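Local coordinates for metallophosphoesterase (PDB 4J6O), which probably hydrolyses phosphate esters at a manganese site, as the phosphatase domain of the bacterial Pnkp-Hen1 RNA repair system, removing 2',3' phosphates from broken RNA ends, at residues Phe14-Asp19 with Leu203-His208; Ser142-Asp147 with Leu151-Ala156; Glu160-Arg165 with Arg171-Tyr176; Asn219-Asp224 with Thr234-Pro239. One frame throughout, in Å; residues are numbered along the deposited sequence. Where two conformers were deposited one is given.

Contact 1: Phe14-Asp19 with Leu203-His208; sequences FDIIGD and LVVYGH. With MN (manganese (II) ion), chain J.
Ile16 and Val205 reach toward each other tip to tip from strands 14-17 and 203-206, with Ile16 CG2 and Val205 CG1 3.6 Å apart. Ile16 also sends its longer branch across, so that CD1 rests 3.9 Å from Val205 CG2, and the two methyls of the valine are met by the two arms of the isoleucine. Val205 presents both methyls because CG1 stands opposite its backbone N (chi1 -178°) while CG2 lies beside that N. Beta-branched aliphatic residues suit this place: they favour strand backbones and fill a buried apolar interface close to the main chain. Leu151 and Val153 of the adjoining strand pack on Ile16 as well. The two strands belong to different sheets, and their apposition is the central sandwich of the calcineurin-like phosphoesterase fold, whose metal ligands sit on loops leaving the strand ends. Here the touching parts run only 13° apart in direction, which brings Asp19 and Gly207, both just past their strands, side by side. Asp19 binds manganese through OD2 at 2.2 Å, a site shared with His21 and Asp65 and completed in part by a water. Its other oxygen, OD1, lies 3.2 Å from Gly207 O; both are acceptors, so this is proximity and not a bond. Glycine fits at 207 because a side chain there would run into Asp19 OD1.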
# COMPACT_ATOMS: atom_id res chain seq x y z
N PHE A 14 -5.09 -6.76 -12.99
CA PHE A 14 -4.42 -5.86 -12.04
C PHE A 14 -3.16 -6.51 -11.56
O PHE A 14 -3.08 -7.73 -11.48
CB PHE A 14 -5.27 -5.65 -10.77
CG PHE A 14 -6.62 -5.08 -11.04
CD1 PHE A 14 -6.75 -3.78 -11.48
CD2 PHE A 14 -7.77 -5.84 -10.83
CE1 PHE A 14 -8.00 -3.24 -11.70
CE2 PHE A 14 -9.02 -5.31 -11.01
CZ PHE A 14 -9.16 -4.02 -11.48
N ASP A 15 -2.16 -5.69 -11.24
CA ASP A 15 -0.99 -6.17 -10.54
C ASP A 15 -0.96 -5.43 -9.24
O ASP A 15 -0.94 -4.18 -9.23
CB ASP A 15 0.25 -5.93 -11.38
CG ASP A 15 0.20 -6.72 -12.67
OD1 ASP A 15 -0.02 -7.94 -12.60
OD2 ASP A 15 0.36 -6.11 -13.74
N ILE A 16 -1.09 -6.19 -8.17
CA ILE A 16 -1.37 -5.62 -6.83
C ILE A 16 -0.08 -5.67 -6.03
O ILE A 16 0.55 -6.73 -5.93
CB ILE A 16 -2.47 -6.43 -6.12
CG1 ILE A 16 -3.72 -6.54 -7.00
CG2 ILE A 16 -2.81 -5.76 -4.76
CD1 ILE A 16 -4.74 -7.50 -6.46
N ILE A 17 0.38 -4.52 -5.52
CA ILE A 17 1.77 -4.44 -5.00
C ILE A 17 1.71 -4.07 -3.51
O ILE A 17 0.98 -3.15 -3.11
CB ILE A 17 2.58 -3.39 -5.78
CG1 ILE A 17 2.79 -3.90 -7.23
CG2 ILE A 17 3.98 -3.20 -5.17
CD1 ILE A 17 3.49 -2.96 -8.15
N GLY A 18 2.51 -4.77 -2.69
CA GLY A 18 2.52 -4.55 -1.24
C GLY A 18 3.39 -3.36 -0.84
O GLY A 18 3.77 -2.52 -1.63
N ASP A 19 3.66 -3.28 0.48
CA ASP A 19 4.29 -2.08 1.02
C ASP A 19 5.65 -1.79 0.40
O ASP A 19 6.57 -2.63 0.43
CB ASP A 19 4.54 -2.29 2.52
CG ASP A 19 3.32 -2.67 3.28
OD1 ASP A 19 2.49 -3.55 2.90
OD2 ASP A 19 3.20 -2.10 4.42
N LEU A 203 -12.10 -12.28 -3.07
CA LEU A 203 -10.71 -12.49 -2.70
C LEU A 203 -10.18 -11.17 -2.13
O LEU A 203 -10.33 -10.13 -2.78
CB LEU A 203 -9.95 -12.81 -3.97
CG LEU A 203 -8.42 -12.78 -3.89
CD1 LEU A 203 -7.90 -13.87 -2.99
CD2 LEU A 203 -7.84 -12.95 -5.31
N VAL A 204 -9.56 -11.18 -0.94
CA VAL A 204 -9.03 -9.94 -0.37
C VAL A 204 -7.53 -10.00 -0.45
O VAL A 204 -6.91 -10.87 0.15
CB VAL A 204 -9.42 -9.75 1.13
CG1 VAL A 204 -8.95 -8.40 1.64
CG2 VAL A 204 -10.94 -9.96 1.30
N VAL A 205 -6.95 -9.05 -1.19
CA VAL A 205 -5.47 -8.96 -1.27
C VAL A 205 -5.10 -7.73 -0.44
O VAL A 205 -5.64 -6.64 -0.65
CB VAL A 205 -5.05 -8.80 -2.71
CG1 VAL A 205 -3.54 -8.76 -2.83
CG2 VAL A 205 -5.62 -9.94 -3.58
N TYR A 206 -4.20 -7.93 0.51
CA TYR A 206 -3.87 -6.89 1.47
C TYR A 206 -2.42 -6.98 1.88
O TYR A 206 -1.71 -7.88 1.39
CB TYR A 206 -4.85 -6.98 2.70
CG TYR A 206 -4.63 -8.20 3.57
CD1 TYR A 206 -5.06 -9.48 3.17
CD2 TYR A 206 -4.06 -8.05 4.81
CE1 TYR A 206 -4.84 -10.58 3.99
CE2 TYR A 206 -3.82 -9.13 5.65
CZ TYR A 206 -4.21 -10.40 5.21
OH TYR A 206 -4.01 -11.47 6.02
N GLY A 207 -1.96 -6.05 2.72
CA GLY A 207 -0.54 -6.00 3.07
C GLY A 207 -0.40 -5.49 4.50
O GLY A 207 0.02 -4.33 4.71
N HIS A 208 -0.75 -6.32 5.48
CA HIS A 208 -0.77 -5.83 6.85
C HIS A 208 0.55 -6.05 7.53
O HIS A 208 1.51 -5.37 7.21
CB HIS A 208 -1.93 -6.47 7.66
CG HIS A 208 -2.24 -5.72 8.92
ND1 HIS A 208 -1.72 -4.48 9.24
CD2 HIS A 208 -3.10 -6.04 9.92
CE1 HIS A 208 -2.20 -4.09 10.42
NE2 HIS A 208 -3.04 -5.01 10.84
MN MN J . 4.03 -1.18 6.20
O HOH W 1 5.37 -3.05 6.32

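Contact 2: Ser142-Asp147 with Leu151-Ala156; sequences SHYVLD and LVVAHA
The ring of His143 takes Ser142 OG at its edge, in the ring plane, with ND1 2.9 Å from that hydroxyl oxygen, while Val152 CG1 approaches it obliquely from the partner strand. Its far nitrogen, NE2, is hydrogen-bonded to Gly164 N, so both ring nitrogens are held and the rotation of the imidazole is fixed. At the Tyr144 ring, Val153 CG2 lies at the edge, near the plane. These side chains hang on an antiparallel hairpin. Tyr144 and Val153 form a hydrogen-bonded pair, each N to the other's O at 3.1 Å and in the carbonyl plane. Leu146 N gives a nearly straight bond of 2.8 Å to Leu151 O (175° at the hydrogen), whereas the return bond from Leu151 N is weak. Val145 and Val152 lie side by side on the face that carries His143, their CG2 methyls 4.1 Å apart. On the other face Leu146 CD1 meets Leu151 CD2 at 3.8 Å and Val153 CG2 at 3.9 Å, an apolar surface to which branched aliphatics are well suited. Where the strands part, one water joins Ser142 O to His155 N. That leucine-rich face covers Phe14 and Ile16 of strand 14-17; the His143 face turns toward Val170 of helix 168-176, and the hairpin is flanked in its sheet by strands 6-7 and 203-206.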
# COMPACT_ATOMS: atom_id res chain seq x y z
N SER A 142 -10.44 4.28 1.38
CA SER A 142 -10.03 3.22 2.33
C SER A 142 -9.78 1.84 1.71
O SER A 142 -8.80 1.16 2.06
CB SER A 142 -11.07 3.12 3.47
OG SER A 142 -12.27 2.53 3.00
N HIS A 143 -10.63 1.46 0.78
CA HIS A 143 -10.46 0.18 0.09
C HIS A 143 -11.26 0.24 -1.18
O HIS A 143 -12.04 1.15 -1.38
CB HIS A 143 -10.96 -0.99 0.95
CG HIS A 143 -12.45 -0.98 1.21
ND1 HIS A 143 -13.07 -0.04 2.02
CD2 HIS A 143 -13.43 -1.81 0.78
CE1 HIS A 143 -14.36 -0.33 2.10
NE2 HIS A 143 -14.62 -1.38 1.34
N TYR A 144 -11.04 -0.72 -2.07
CA TYR A 144 -11.84 -0.77 -3.27
C TYR A 144 -12.44 -2.15 -3.40
O TYR A 144 -11.80 -3.14 -3.08
CB TYR A 144 -11.01 -0.50 -4.51
CG TYR A 144 -10.58 0.92 -4.69
CD1 TYR A 144 -11.51 1.91 -4.98
CD2 TYR A 144 -9.26 1.29 -4.59
CE1 TYR A 144 -11.13 3.22 -5.19
CE2 TYR A 144 -8.85 2.60 -4.80
CZ TYR A 144 -9.81 3.57 -5.12
OH TYR A 144 -9.46 4.89 -5.31
N VAL A 145 -13.72 -2.19 -3.78
CA VAL A 145 -14.35 -3.44 -4.22
C VAL A 145 -14.34 -3.40 -5.73
O VAL A 145 -14.96 -2.52 -6.36
CB VAL A 145 -15.81 -3.56 -3.66
CG1 VAL A 145 -16.39 -4.91 -4.00
CG2 VAL A 145 -15.80 -3.35 -2.11
N LEU A 146 -13.69 -4.39 -6.34
CA LEU A 146 -13.48 -4.36 -7.77
C LEU A 146 -14.07 -5.59 -8.45
O LEU A 146 -14.44 -6.57 -7.77
CB LEU A 146 -11.97 -4.39 -8.03
CG LEU A 146 -11.23 -3.20 -7.44
CD1 LEU A 146 -10.01 -3.68 -6.65
CD2 LEU A 146 -10.68 -2.42 -8.58
N ASP A 147 -14.18 -5.52 -9.78
CA ASP A 147 -14.46 -6.68 -10.63
C ASP A 147 -15.67 -7.46 -10.16
O ASP A 147 -15.57 -8.62 -9.72
CB ASP A 147 -13.25 -7.61 -10.70
CG ASP A 147 -13.43 -8.69 -11.75
OD1 ASP A 147 -14.18 -8.42 -12.73
OD2 ASP A 147 -12.85 -9.78 -11.58
N LEU A 151 -13.06 -9.05 -6.04
CA LEU A 151 -11.76 -8.70 -5.51
C LEU A 151 -11.93 -7.51 -4.60
O LEU A 151 -12.64 -6.57 -4.96
CB LEU A 151 -10.83 -8.35 -6.68
CG LEU A 151 -9.43 -7.73 -6.36
CD1 LEU A 151 -8.55 -8.70 -5.58
CD2 LEU A 151 -8.75 -7.15 -7.66
N VAL A 152 -11.27 -7.55 -3.45
CA VAL A 152 -11.20 -6.36 -2.55
C VAL A 152 -9.73 -6.12 -2.28
O VAL A 152 -9.00 -7.05 -1.97
CB VAL A 152 -11.96 -6.66 -1.26
CG1 VAL A 152 -11.73 -5.55 -0.21
CG2 VAL A 152 -13.52 -6.76 -1.54
N VAL A 153 -9.32 -4.85 -2.32
CA VAL A 153 -7.95 -4.49 -1.90
C VAL A 153 -8.07 -3.48 -0.78
O VAL A 153 -8.90 -2.57 -0.82
CB VAL A 153 -7.06 -3.94 -3.05
CG1 VAL A 153 -6.71 -5.08 -4.08
CG2 VAL A 153 -7.64 -2.70 -3.74
N ALA A 154 -7.21 -3.65 0.22
CA ALA A 154 -7.15 -2.77 1.40
C ALA A 154 -5.82 -2.98 2.04
O ALA A 154 -5.20 -4.05 1.87
CB ALA A 154 -8.26 -3.14 2.42
N HIS A 155 -5.33 -1.97 2.76
CA HIS A 155 -3.99 -2.14 3.36
C HIS A 155 -3.97 -3.23 4.43
O HIS A 155 -3.19 -4.19 4.32
CB HIS A 155 -3.49 -0.82 3.95
CG HIS A 155 -2.18 -0.94 4.59
ND1 HIS A 155 -1.01 -1.10 3.86
CD2 HIS A 155 -1.83 -0.97 5.89
CE1 HIS A 155 0.01 -1.22 4.70
NE2 HIS A 155 -0.46 -1.13 5.94
N ALA A 156 -4.78 -3.07 5.47
CA ALA A 156 -4.78 -4.05 6.56
C ALA A 156 -5.75 -5.18 6.36
O ALA A 156 -5.86 -6.06 7.21
CB ALA A 156 -5.02 -3.35 7.93
O HOH W 2 -6.20 0.69 2.83

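Contact 3: Glu160-Arg165 with Arg171-Tyr176; sequences EEFQGR and REFALY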
# COMPACT_ATOMS: atom_id res chain seq x y z
N GLU A 160 -15.61 -9.30 5.84
CA GLU A 160 -16.78 -9.32 4.96
C GLU A 160 -17.83 -8.25 5.24
O GLU A 160 -18.29 -7.57 4.32
CB GLU A 160 -17.44 -10.70 5.00
CG GLU A 160 -18.66 -10.78 4.10
CD GLU A 160 -19.18 -12.19 3.96
OE1 GLU A 160 -18.64 -13.11 4.62
OE2 GLU A 160 -20.13 -12.37 3.17
N GLU A 161 -18.19 -8.11 6.52
CA GLU A 161 -19.24 -7.20 6.98
C GLU A 161 -18.99 -5.75 6.57
O GLU A 161 -19.92 -4.97 6.45
CB GLU A 161 -19.37 -7.32 8.52
CG GLU A 161 -20.33 -6.35 9.20
CD GLU A 161 -20.16 -6.28 10.74
OE1 GLU A 161 -19.30 -7.01 11.30
OE2 GLU A 161 -20.89 -5.49 11.39
N PHE A 162 -17.72 -5.38 6.35
CA PHE A 162 -17.36 -3.98 6.18
C PHE A 162 -17.12 -3.68 4.68
O PHE A 162 -16.99 -2.54 4.27
CB PHE A 162 -16.03 -3.71 6.89
CG PHE A 162 -16.11 -3.56 8.38
CD1 PHE A 162 -17.29 -3.75 9.09
CD2 PHE A 162 -14.98 -3.20 9.06
CE1 PHE A 162 -17.30 -3.60 10.46
CE2 PHE A 162 -14.98 -3.05 10.44
CZ PHE A 162 -16.15 -3.23 11.15
N GLN A 163 -17.00 -4.73 3.88
CA GLN A 163 -16.72 -4.51 2.46
C GLN A 163 -17.80 -3.69 1.79
O GLN A 163 -18.99 -3.96 1.91
CB GLN A 163 -16.49 -5.81 1.72
CG GLN A 163 -15.22 -6.54 2.17
CD GLN A 163 -15.14 -7.93 1.59
OE1 GLN A 163 -15.98 -8.30 0.79
NE2 GLN A 163 -14.16 -8.71 2.01
N GLY A 164 -17.35 -2.64 1.13
CA GLY A 164 -18.28 -1.78 0.43
C GLY A 164 -18.88 -0.70 1.30
O GLY A 164 -19.63 0.12 0.81
N ARG A 165 -18.52 -0.69 2.58
CA ARG A 165 -19.03 0.33 3.48
C ARG A 165 -18.10 1.54 3.63
O ARG A 165 -16.87 1.42 3.61
CB ARG A 165 -19.46 -0.25 4.84
CG ARG A 165 -20.54 -1.31 4.64
CD ARG A 165 -20.83 -2.04 5.91
NE ARG A 165 -21.07 -1.15 7.04
CZ ARG A 165 -21.15 -1.57 8.30
NH1 ARG A 165 -21.39 -0.70 9.27
NH2 ARG A 165 -21.00 -2.86 8.58
N ARG A 171 -12.90 2.70 7.52
CA ARG A 171 -11.63 3.25 7.11
C ARG A 171 -10.55 2.93 8.17
O ARG A 171 -9.42 2.56 7.83
CB ARG A 171 -11.74 4.75 6.85
CG ARG A 171 -10.40 5.37 6.63
CD ARG A 171 -10.47 6.88 6.52
NE ARG A 171 -9.37 7.38 5.68
CZ ARG A 171 -8.34 8.10 6.12
NH1 ARG A 171 -8.22 8.46 7.41
NH2 ARG A 171 -7.42 8.48 5.23
N GLU A 172 -10.92 2.97 9.45
CA GLU A 172 -9.93 2.60 10.45
C GLU A 172 -9.48 1.14 10.31
O GLU A 172 -8.28 0.80 10.51
CB GLU A 172 -10.50 2.84 11.87
CG GLU A 172 -10.88 4.25 12.10
CD GLU A 172 -11.48 4.47 13.50
OE1 GLU A 172 -11.37 3.56 14.36
OE2 GLU A 172 -12.07 5.55 13.74
N PHE A 173 -10.43 0.26 9.97
CA PHE A 173 -10.08 -1.14 9.72
C PHE A 173 -9.06 -1.27 8.57
O PHE A 173 -8.06 -1.96 8.71
CB PHE A 173 -11.33 -1.99 9.43
CG PHE A 173 -11.07 -3.47 9.48
CD1 PHE A 173 -10.46 -4.13 8.41
CD2 PHE A 173 -11.35 -4.21 10.62
CE1 PHE A 173 -10.18 -5.47 8.48
CE2 PHE A 173 -11.05 -5.56 10.69
CZ PHE A 173 -10.49 -6.21 9.61
N ALA A 174 -9.31 -0.51 7.51
CA ALA A 174 -8.40 -0.57 6.35
C ALA A 174 -6.97 -0.18 6.73
O ALA A 174 -5.98 -0.64 6.18
CB ALA A 174 -8.90 0.36 5.24
N LEU A 175 -6.86 0.77 7.65
CA LEU A 175 -5.56 1.29 7.99
C LEU A 175 -4.81 0.45 9.01
O LEU A 175 -3.59 0.31 8.93
CB LEU A 175 -5.69 2.71 8.53
CG LEU A 175 -6.22 3.78 7.57
CD1 LEU A 175 -6.44 5.10 8.29
CD2 LEU A 175 -5.20 4.00 6.45
N TYR A 176 -5.53 -0.07 10.01
CA TYR A 176 -5.01 -0.61 11.27
C TYR A 176 -5.54 -2.02 11.60
O TYR A 176 -5.08 -2.64 12.56
CB TYR A 176 -5.43 0.33 12.48
CG TYR A 176 -5.12 1.80 12.31
CD1 TYR A 176 -3.80 2.25 12.22
CD2 TYR A 176 -6.12 2.74 12.24
CE1 TYR A 176 -3.50 3.62 12.05
CE2 TYR A 176 -5.85 4.09 12.07
CZ TYR A 176 -4.55 4.53 11.97
OH TYR A 176 -4.32 5.89 11.80
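Phe173 sends its ring out with CG trans to the main-chain nitrogen (chi1 -167°), while Phe162 swings CG to the side away from its carbonyl carbon (chi1 -78°), and these two rotations bring the rings together. Their planes stand at 87° with centroids 5.6 Å apart: an offset edge-to-face pair in which Phe162 supplies the edge. Atom CE2 of Phe162 comes within 3.8 Å of Phe173 CD2, and Phe162 CD2 lies 3.9 Å from Phe173 CB, which sits in the plane of the Phe162 ring. The pair fastens the loop between strand 151-154 and helix 168-176 onto the helix itself. Phe162 ends a short 3-10 turn and begins a type II beta turn to Arg165, whose third position is filled by Gly164, with backbone angles that call for glycine. Arg165 NH2 donates to Glu161 O at 3.2 Å from above the carbonyl plane, tying the loop back on itself. Trp194 meets Phe173 in a further edge-to-face contact. Because the two phenylalanines meet through carbon, ring and CB, with no polar atom between them, their cohesion probably rests mainly on dispersion and burial, with some attraction of the Phe162 edge for the Phe173 face.

Contact 4: Asn219-Asp224 with Thr234-Pro239; sequences NTINID and TAYRYP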
# COMPACT_ATOMS: atom_id res chain seq x y z
N ASN A 219 -10.09 -17.03 1.60
CA ASN A 219 -10.04 -16.26 0.38
C ASN A 219 -9.26 -14.97 0.60
O ASN A 219 -9.76 -13.91 0.25
CB ASN A 219 -11.47 -15.92 -0.06
CG ASN A 219 -11.60 -15.74 -1.57
OD1 ASN A 219 -10.73 -16.14 -2.34
ND2 ASN A 219 -12.71 -15.16 -2.00
N THR A 220 -8.07 -15.04 1.20
CA THR A 220 -7.34 -13.79 1.48
C THR A 220 -5.88 -14.02 1.29
O THR A 220 -5.42 -15.13 1.49
CB THR A 220 -7.53 -13.22 2.96
OG1 THR A 220 -6.78 -13.98 3.91
CG2 THR A 220 -9.02 -13.25 3.38
N ILE A 221 -5.12 -12.97 1.02
CA ILE A 221 -3.66 -13.16 0.93
C ILE A 221 -2.95 -11.88 1.32
O ILE A 221 -3.25 -10.79 0.80
CB ILE A 221 -3.23 -13.61 -0.48
CG1 ILE A 221 -1.69 -13.82 -0.54
CG2 ILE A 221 -3.71 -12.68 -1.60
CD1 ILE A 221 -1.24 -14.53 -1.81
N ASN A 222 -2.00 -12.00 2.22
CA ASN A 222 -1.23 -10.85 2.66
C ASN A 222 0.06 -10.88 1.83
O ASN A 222 0.82 -11.87 1.88
CB ASN A 222 -0.89 -11.04 4.14
CG ASN A 222 -0.01 -9.91 4.71
OD1 ASN A 222 0.56 -9.12 3.97
ND2 ASN A 222 0.12 -9.87 6.05
N ILE A 223 0.27 -9.84 1.06
CA ILE A 223 1.45 -9.82 0.18
C ILE A 223 2.56 -8.83 0.62
O ILE A 223 3.44 -8.47 -0.16
CB ILE A 223 1.06 -9.51 -1.29
CG1 ILE A 223 0.44 -8.13 -1.44
CG2 ILE A 223 0.12 -10.61 -1.84
CD1 ILE A 223 0.31 -7.72 -2.95
N ASP A 224 2.51 -8.38 1.88
CA ASP A 224 3.64 -7.59 2.39
C ASP A 224 4.78 -8.50 2.82
O ASP A 224 4.76 -9.00 3.95
CB ASP A 224 3.20 -6.73 3.58
CG ASP A 224 4.32 -5.86 4.13
OD1 ASP A 224 5.40 -5.90 3.53
OD2 ASP A 224 4.10 -5.12 5.14
N THR A 234 6.52 -7.79 -3.43
CA THR A 234 5.66 -8.74 -4.12
C THR A 234 4.53 -8.06 -4.89
O THR A 234 3.86 -7.11 -4.35
CB THR A 234 5.06 -9.75 -3.09
OG1 THR A 234 6.13 -10.54 -2.58
CG2 THR A 234 4.02 -10.63 -3.76
N ALA A 235 4.26 -8.58 -6.09
CA ALA A 235 3.01 -8.24 -6.79
C ALA A 235 2.17 -9.48 -6.92
O ALA A 235 2.72 -10.58 -7.14
CB ALA A 235 3.29 -7.70 -8.23
N TYR A 236 0.86 -9.32 -6.83
CA TYR A 236 -0.08 -10.39 -7.05
C TYR A 236 -0.83 -10.06 -8.33
O TYR A 236 -1.44 -8.98 -8.46
CB TYR A 236 -1.04 -10.48 -5.83
CG TYR A 236 -2.08 -11.60 -5.90
CD1 TYR A 236 -3.27 -11.43 -6.62
CD2 TYR A 236 -1.91 -12.77 -5.19
CE1 TYR A 236 -4.23 -12.46 -6.65
CE2 TYR A 236 -2.85 -13.78 -5.20
CZ TYR A 236 -4.00 -13.61 -5.92
OH TYR A 236 -4.92 -14.62 -5.88
N ARG A 237 -0.73 -10.98 -9.32
CA ARG A 237 -1.34 -10.71 -10.61
C ARG A 237 -2.75 -11.29 -10.57
O ARG A 237 -2.96 -12.44 -10.18
CB ARG A 237 -0.51 -11.38 -11.72
CG ARG A 237 0.92 -11.01 -11.60
CD ARG A 237 1.71 -11.46 -12.83
NE ARG A 237 1.43 -10.68 -14.02
CZ ARG A 237 1.02 -11.22 -15.18
NH1 ARG A 237 0.79 -12.54 -15.31
NH2 ARG A 237 0.82 -10.46 -16.24
N TYR A 238 -3.71 -10.44 -10.88
CA TYR A 238 -5.12 -10.78 -10.89
C TYR A 238 -5.69 -10.58 -12.29
O TYR A 238 -5.48 -9.53 -12.88
CB TYR A 238 -5.84 -9.83 -9.93
CG TYR A 238 -7.33 -10.11 -9.82
CD1 TYR A 238 -8.19 -9.54 -10.72
CD2 TYR A 238 -7.84 -10.95 -8.84
CE1 TYR A 238 -9.56 -9.80 -10.64
CE2 TYR A 238 -9.21 -11.21 -8.74
CZ TYR A 238 -10.05 -10.64 -9.67
OH TYR A 238 -11.42 -10.87 -9.61
N PRO A 239 -6.48 -11.56 -12.81
CA PRO A 239 -7.03 -12.74 -12.14
C PRO A 239 -6.19 -13.98 -12.24
O PRO A 239 -6.69 -15.03 -11.80
CB PRO A 239 -8.35 -12.97 -12.89
CG PRO A 239 -7.99 -12.55 -14.28
CD PRO A 239 -7.11 -11.32 -14.12
O HOH W 3 5.39 -6.63 -1.03
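Ile221 and Tyr236 make the close-fitting part of this contact, the isoleucine crossing the tyrosine obliquely and bringing two branches to the CD2 and CE2 atoms of the ring. Ile221 CD1 is 3.8 Å from Tyr236 CE2, and Ile221 CG2 is 3.9 Å from the same carbon. Ile223 meets the base of the same tyrosine at about a right angle, more distantly, with Ile223 CG2 4.2 Å from Tyr236 CB. Isoleucine suits this seam, since Ile221 can set two methyls against the CD2-CE2 side of the ring while Ile223 packs by its base. Strand 220-222 neighbours strand 203-206 in one sheet and strand 232-238 pairs with strand 14-17 in the other, so the seam belongs to the two-sheet core of the calcineurin-like fold, and Leu203 and Ile16 pack against Tyr236 and Ile223 from their own strands. Toward Thr234 the side chains still touch, Thr234 CB coming within 3.6 Å of Ile223 O and Thr234 CG2 standing 4.0 Å from Ile223 CB, but the backbones are held apart by water: a single molecule donates to Ile223 O at 2.8 Å and accepts from Thr234 N at 2.9 Å. Threonine serves both needs, its methyl facing Ile223 while OG1 is hydrogen-bonded to Thr225 OG1. The chain turns about Ile223 in an Asx turn, where Asn222 OD1 takes the N-H of Asp224 at 3.0 Å, the donor tilted 23° from the carbonyl plane; the amide's ND2 is held in turn by Thr209 O.

In the fold
Contacts 1 and 4 are closest, their centres about 5 Å apart, and both bridge the two central sheets: Ile16 O lies 2.8 Å from Tyr236 N between neighbouring strands of one. Contact 2, about 8 Å from contact 1 between centres, supplies strand 151-154 beside strand 203-206, with Leu203 O 2.8 Å from Val152 N. Asp19 of contact 1 binds the manganese and touches His155, just past the hairpin; the side chains of Ala154 in contact 2 and Ile223 in contact 4 lie about 13 and 11 Å from the metal. Contact 3, more peripheral, joins contact 2 through Ala156 N and Ala174 O, 2.8 Å apart, and does not touch contact 4.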